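Local coordinates for protein fructose transport system repressor FruR (Pseudomonas putida, PDB 3O74) that probably binds specific DNA sites as a LacI-family regulator that represses or activates transcription, with fructose 1-phosphate as its preferred effector, at residues B[114-119]-B[143-148]; B[194-199]-B[225-230]. All coordinates share one frame; numbering follows the deposited sequence.

Contact 1: residues B[114-119]-B[143-148]; sequences SLLSSA and DEALQG
Leu116 reaches from the C-terminal end of helix 104-116 to Ala145 and Leu146, in the turn at the C-terminal end of helix 133-144, and its CD2 methyl makes the close contacts. That methyl lies 3.6 Å from CD2 of Leu146, methyl against methyl, the two side chains crossing at about a right angle. The same Leu116 CD2 sits 3.4 Å from the carbonyl O of Ala145, while the CB of Ala145 is a looser neighbour. Leu116 is held off the staggered positions, chi1 -106° and chi2 12°, which leaves CD2 as the branch that meets both partners. Leu146 is regular: its CG stands opposite the carbonyl carbon, and the side chain turns its end toward Leu116 and also packs on Val153 and Arg155 of strand 152-158. Just before Leu116, Leu115 O accepts two bonds, from Ser118 N at 3.2 Å and from Ser118 OG at 3.0 Å, the hydroxyl approaching nearly head-on. The contact joins two helices on one face of the lobe's sheet in a periplasmic-binding-protein-like, LacI-family fold. With no hydrogen bond or ion pair between the segments, the helix end and the turn meet chiefly through apolar contact, with one methyl set against a backbone carbonyl, over only 97 Å².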
loop_
_atom_site.group_PDB
_atom_site.type_symbol
_atom_site.label_atom_id
_atom_site.label_comp_id
_atom_site.label_asym_id
_atom_site.label_seq_id
_atom_site.Cartn_x
_atom_site.Cartn_y
_atom_site.Cartn_z
ATOM N N SER B 114 24.721 -9.758 9.203
ATOM C CA SER B 114 23.934 -10.942 9.533
ATOM C C SER B 114 24.056 -12.022 8.457
ATOM O O SER B 114 23.896 -13.209 8.741
ATOM C CB SER B 114 22.465 -10.583 9.790
ATOM O OG SER B 114 21.749 -10.385 8.582
ATOM N N LEU B 115 24.342 -11.609 7.224
ATOM C CA LEU B 115 24.552 -12.553 6.130
ATOM C C LEU B 115 25.995 -13.052 6.119
ATOM O O LEU B 115 26.263 -14.208 5.791
ATOM C CB LEU B 115 24.223 -11.906 4.784
ATOM C CG LEU B 115 22.872 -11.196 4.655
ATOM C CD1 LEU B 115 22.610 -10.804 3.207
ATOM C CD2 LEU B 115 21.744 -12.060 5.194
ATOM N N LEU B 116 26.917 -12.164 6.482
ATOM C CA LEU B 116 28.344 -12.468 6.488
ATOM C C LEU B 116 28.699 -13.617 7.430
ATOM O O LEU B 116 29.793 -14.175 7.351
ATOM C CB LEU B 116 29.148 -11.217 6.855
ATOM C CG LEU B 116 29.904 -10.512 5.726
ATOM C CD1 LEU B 116 29.467 -11.024 4.363
ATOM C CD2 LEU B 116 29.730 -9.004 5.818
ATOM N N SER B 117 27.773 -13.968 8.318
ATOM C CA SER B 117 28.022 -15.019 9.297
ATOM C C SER B 117 28.254 -16.373 8.630
ATOM O O SER B 117 29.058 -17.175 9.100
ATOM C CB SER B 117 26.862 -15.119 10.291
ATOM O OG SER B 117 25.932 -16.114 9.894
ATOM N N SER B 118 27.544 -16.619 7.533
ATOM C CA SER B 118 27.616 -17.901 6.836
ATOM C C SER B 118 28.880 -18.043 5.991
ATOM O O SER B 118 29.047 -19.031 5.275
ATOM C CB SER B 118 26.380 -18.096 5.955
ATOM O OG SER B 118 26.320 -17.109 4.940
ATOM N N ALA B 119 29.765 -17.054 6.074
ATOM C CA ALA B 119 30.990 -17.049 5.280
ATOM C C ALA B 119 30.690 -17.188 3.790
ATOM O O ALA B 119 31.138 -18.136 3.148
ATOM C CB ALA B 119 31.933 -18.157 5.743
ATOM N N ASP B 143 28.937 -1.279 2.837
ATOM C CA ASP B 143 30.394 -1.272 2.686
ATOM C C ASP B 143 31.092 -1.418 4.031
ATOM O O ASP B 143 32.067 -2.160 4.158
ATOM C CB ASP B 143 30.867 0.016 2.011
ATOM C CG ASP B 143 30.447 0.106 0.560
ATOM O OD1 ASP B 143 30.051 -0.930 -0.014
ATOM O OD2 ASP B 143 30.521 1.215 -0.011
ATOM N N GLU B 144 30.588 -0.701 5.029
ATOM C CA GLU B 144 31.180 -0.696 6.362
ATOM C C GLU B 144 31.277 -2.101 6.956
ATOM O O GLU B 144 32.258 -2.435 7.619
ATOM C CB GLU B 144 30.379 0.220 7.289
ATOM C CG GLU B 144 30.525 -0.098 8.764
ATOM C CD GLU B 144 31.563 0.756 9.465
ATOM O OE1 GLU B 144 31.809 1.894 9.013
ATOM O OE2 GLU B 144 32.124 0.291 10.480
ATOM N N ALA B 145 30.260 -2.921 6.714
ATOM C CA ALA B 145 30.242 -4.286 7.229
ATOM C C ALA B 145 31.172 -5.198 6.436
ATOM O O ALA B 145 31.457 -6.322 6.849
ATOM C CB ALA B 145 28.827 -4.840 7.224
ATOM N N LEU B 146 31.635 -4.708 5.291
ATOM C CA LEU B 146 32.487 -5.502 4.413
ATOM C C LEU B 146 33.976 -5.354 4.720
ATOM O O LEU B 146 34.808 -6.030 4.115
ATOM C CB LEU B 146 32.209 -5.171 2.946
ATOM C CG LEU B 146 30.832 -5.599 2.438
ATOM C CD1 LEU B 146 30.773 -5.507 0.925
ATOM C CD2 LEU B 146 30.524 -7.011 2.895
ATOM N N GLN B 147 34.312 -4.469 5.652
ATOM C CA GLN B 147 35.703 -4.314 6.066
ATOM C C GLN B 147 36.276 -5.662 6.489
ATOM O O GLN B 147 35.702 -6.356 7.331
ATOM C CB GLN B 147 35.823 -3.302 7.206
ATOM C CG GLN B 147 36.025 -1.864 6.748
ATOM C CD GLN B 147 37.447 -1.593 6.288
ATOM O OE1 GLN B 147 38.411 -1.998 6.940
ATOM N NE2 GLN B 147 37.582 -0.897 5.165
ATOM N N GLY B 148 37.406 -6.033 5.893
ATOM C CA GLY B 148 38.036 -7.308 6.182
ATOM C C GLY B 148 37.462 -8.487 5.415
ATOM O O GLY B 148 37.842 -9.635 5.663
#

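Contact 2: residues B[194-199]-B[225-230]; sequences GVFDTL and LPVNAM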
loop_
_atom_site.group_PDB
_atom_site.type_symbol
_atom_site.label_atom_id
_atom_site.label_comp_id
_atom_site.label_asym_id
_atom_site.label_seq_id
_atom_site.Cartn_x
_atom_site.Cartn_y
_atom_site.Cartn_z
ATOM N N GLY B 194 11.342 -7.896 -7.288
ATOM C CA GLY B 194 11.886 -8.152 -8.608
ATOM C C GLY B 194 12.874 -9.299 -8.551
ATOM O O GLY B 194 12.934 -10.131 -9.458
ATOM N N VAL B 195 13.654 -9.337 -7.475
ATOM C CA VAL B 195 14.587 -10.430 -7.247
ATOM C C VAL B 195 13.830 -11.757 -7.230
ATOM O O VAL B 195 14.255 -12.727 -7.850
ATOM C CB VAL B 195 15.357 -10.246 -5.926
ATOM C CG1 VAL B 195 16.015 -11.548 -5.509
ATOM C CG2 VAL B 195 16.393 -9.124 -6.055
ATOM N N PHE B 196 12.701 -11.793 -6.528
ATOM C CA PHE B 196 11.893 -13.004 -6.461
ATOM C C PHE B 196 11.385 -13.419 -7.836
ATOM O O PHE B 196 11.261 -14.608 -8.125
ATOM C CB PHE B 196 10.708 -12.824 -5.506
ATOM C CG PHE B 196 11.094 -12.790 -4.054
ATOM C CD1 PHE B 196 12.274 -13.377 -3.622
ATOM C CD2 PHE B 196 10.275 -12.180 -3.117
ATOM C CE1 PHE B 196 12.638 -13.353 -2.282
ATOM C CE2 PHE B 196 10.630 -12.153 -1.773
ATOM C CZ PHE B 196 11.814 -12.742 -1.356
ATOM N N ASP B 197 11.076 -12.440 -8.681
ATOM C CA ASP B 197 10.630 -12.740 -10.039
ATOM C C ASP B 197 11.728 -13.451 -10.808
ATOM O O ASP B 197 11.481 -14.429 -11.522
ATOM C CB ASP B 197 10.239 -11.465 -10.781
ATOM C CG ASP B 197 8.928 -10.889 -10.301
ATOM O OD1 ASP B 197 8.055 -11.671 -9.868
ATOM O OD2 ASP B 197 8.771 -9.651 -10.356
ATOM N N THR B 198 12.947 -12.951 -10.658
ATOM C CA THR B 198 14.086 -13.529 -11.351
ATOM C C THR B 198 14.341 -14.943 -10.848
ATOM O O THR B 198 14.532 -15.864 -11.637
ATOM C CB THR B 198 15.347 -12.665 -11.174
ATOM O OG1 THR B 198 15.121 -11.378 -11.762
ATOM C CG2 THR B 198 16.539 -13.318 -11.846
ATOM N N LEU B 199 14.325 -15.108 -9.528
ATOM C CA LEU B 199 14.538 -16.413 -8.914
ATOM C C LEU B 199 13.505 -17.429 -9.389
ATOM O O LEU B 199 13.827 -18.588 -9.636
ATOM C CB LEU B 199 14.477 -16.290 -7.391
ATOM C CG LEU B 199 15.795 -16.014 -6.670
ATOM C CD1 LEU B 199 16.683 -15.080 -7.477
ATOM C CD2 LEU B 199 15.537 -15.461 -5.285
ATOM N N LEU B 225 12.437 -19.903 1.705
ATOM C CA LEU B 225 13.654 -19.112 1.702
ATOM C C LEU B 225 13.554 -18.012 2.749
ATOM O O LEU B 225 12.776 -17.071 2.590
ATOM C CB LEU B 225 13.869 -18.503 0.318
ATOM C CG LEU B 225 15.078 -17.587 0.134
ATOM C CD1 LEU B 225 16.325 -18.231 0.714
ATOM C CD2 LEU B 225 15.270 -17.260 -1.337
ATOM N N PRO B 226 14.337 -18.130 3.831
ATOM C CA PRO B 226 14.283 -17.153 4.922
ATOM C C PRO B 226 14.916 -15.822 4.528
ATOM O O PRO B 226 15.983 -15.801 3.915
ATOM C CB PRO B 226 15.102 -17.821 6.029
ATOM C CG PRO B 226 16.047 -18.720 5.308
ATOM C CD PRO B 226 15.307 -19.206 4.095
ATOM N N VAL B 227 14.260 -14.724 4.885
ATOM C CA VAL B 227 14.763 -13.395 4.561
ATOM C C VAL B 227 14.843 -12.515 5.810
ATOM O O VAL B 227 13.841 -12.301 6.492
ATOM C CB VAL B 227 13.854 -12.705 3.519
ATOM C CG1 VAL B 227 14.353 -11.300 3.217
ATOM C CG2 VAL B 227 13.773 -13.531 2.244
ATOM N N ASN B 228 16.033 -12.008 6.112
ATOM C CA ASN B 228 16.188 -11.037 7.189
ATOM C C ASN B 228 15.724 -9.659 6.733
ATOM O O ASN B 228 16.034 -9.227 5.626
ATOM C CB ASN B 228 17.639 -10.976 7.657
ATOM C CG ASN B 228 18.025 -12.169 8.511
ATOM O OD1 ASN B 228 17.197 -13.028 8.815
ATOM N ND2 ASN B 228 19.283 -12.221 8.909
ATOM N N ALA B 229 14.983 -8.967 7.592
ATOM C CA ALA B 229 14.383 -7.692 7.215
ATOM C C ALA B 229 14.558 -6.608 8.276
ATOM O O ALA B 229 14.436 -6.868 9.470
ATOM C CB ALA B 229 12.910 -7.882 6.886
HETATM N N MSE B 230 14.842 -5.390 7.822
HETATM C CA MSE B 230 14.948 -4.229 8.701
HETATM C C MSE B 230 13.752 -3.309 8.469
HETATM O O MSE B 230 13.733 -2.554 7.501
HETATM C CB MSE B 230 16.239 -3.467 8.410
HETATM C CG MSE B 230 17.493 -4.091 8.994
HETATM SE SE MSE B 230 17.622 -3.773 10.908
HETATM C CE MSE B 230 19.415 -4.464 11.194
#
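Phe196 points the far end of its ring, CZ, at the CG2 methyl of Val227, 4.2 Å away. The methyl meets the ring at its edge, near the ring plane, and the two side chains approach from opposite directions. On Val227 the touching branch CG2 stands opposite the carbonyl carbon, while CG1 is anti to the backbone N (chi1 178°). One helical turn on, Leu199 CD2 comes within 4.3 Å of Leu225 CD2, a second apolar pair. Both pairs are only in loose van der Waals contact, but Phe196, Leu199 and Val227 are buried; Leu211 fills in beside Phe196, Leu225 and Val227, and Gln218 of the second subunit adds to the cover of Phe196. The less enclosed side is at Leu225, partly exposed in the loop leading into the strand, and at Asp197, also partly exposed, which lies well away from the strand and forms a salt bridge with Arg163. Helix 189-201 thus lies over one face of the sheet of this lobe, with helix 163-177 alongside it at Thr198 and Leu199. Strand 227-231 runs parallel to strand 210-214 and antiparallel to strand 257-266, and Asn228 and Met230, a selenomethionine, meet helix 104-116 from the other face.

Overall arrangement
Contact 2 is largely core, a helix packed on a strand of the sheet, whereas contact 1 is partly buried and lies farther out, where the end of one helix meets the turn after another. Their centres are 18 Å apart. Neither has a polar bond between its segments: contact 1 depends on leucine methyls and a backbone carbonyl, contact 2 on an aromatic edge and aliphatic branches. They share no secondary-structure element, yet a probable hydrogen bond joins them, Ser114 OG to Asn228 ND2 at 3.1 Å, linking helix 104-116 to strand 227-231. Contact 2 sets a helix on one face of the sheet, while helix 104-116 of contact 1 lies against the other, as in the alpha/beta layers of this LacI-family fold.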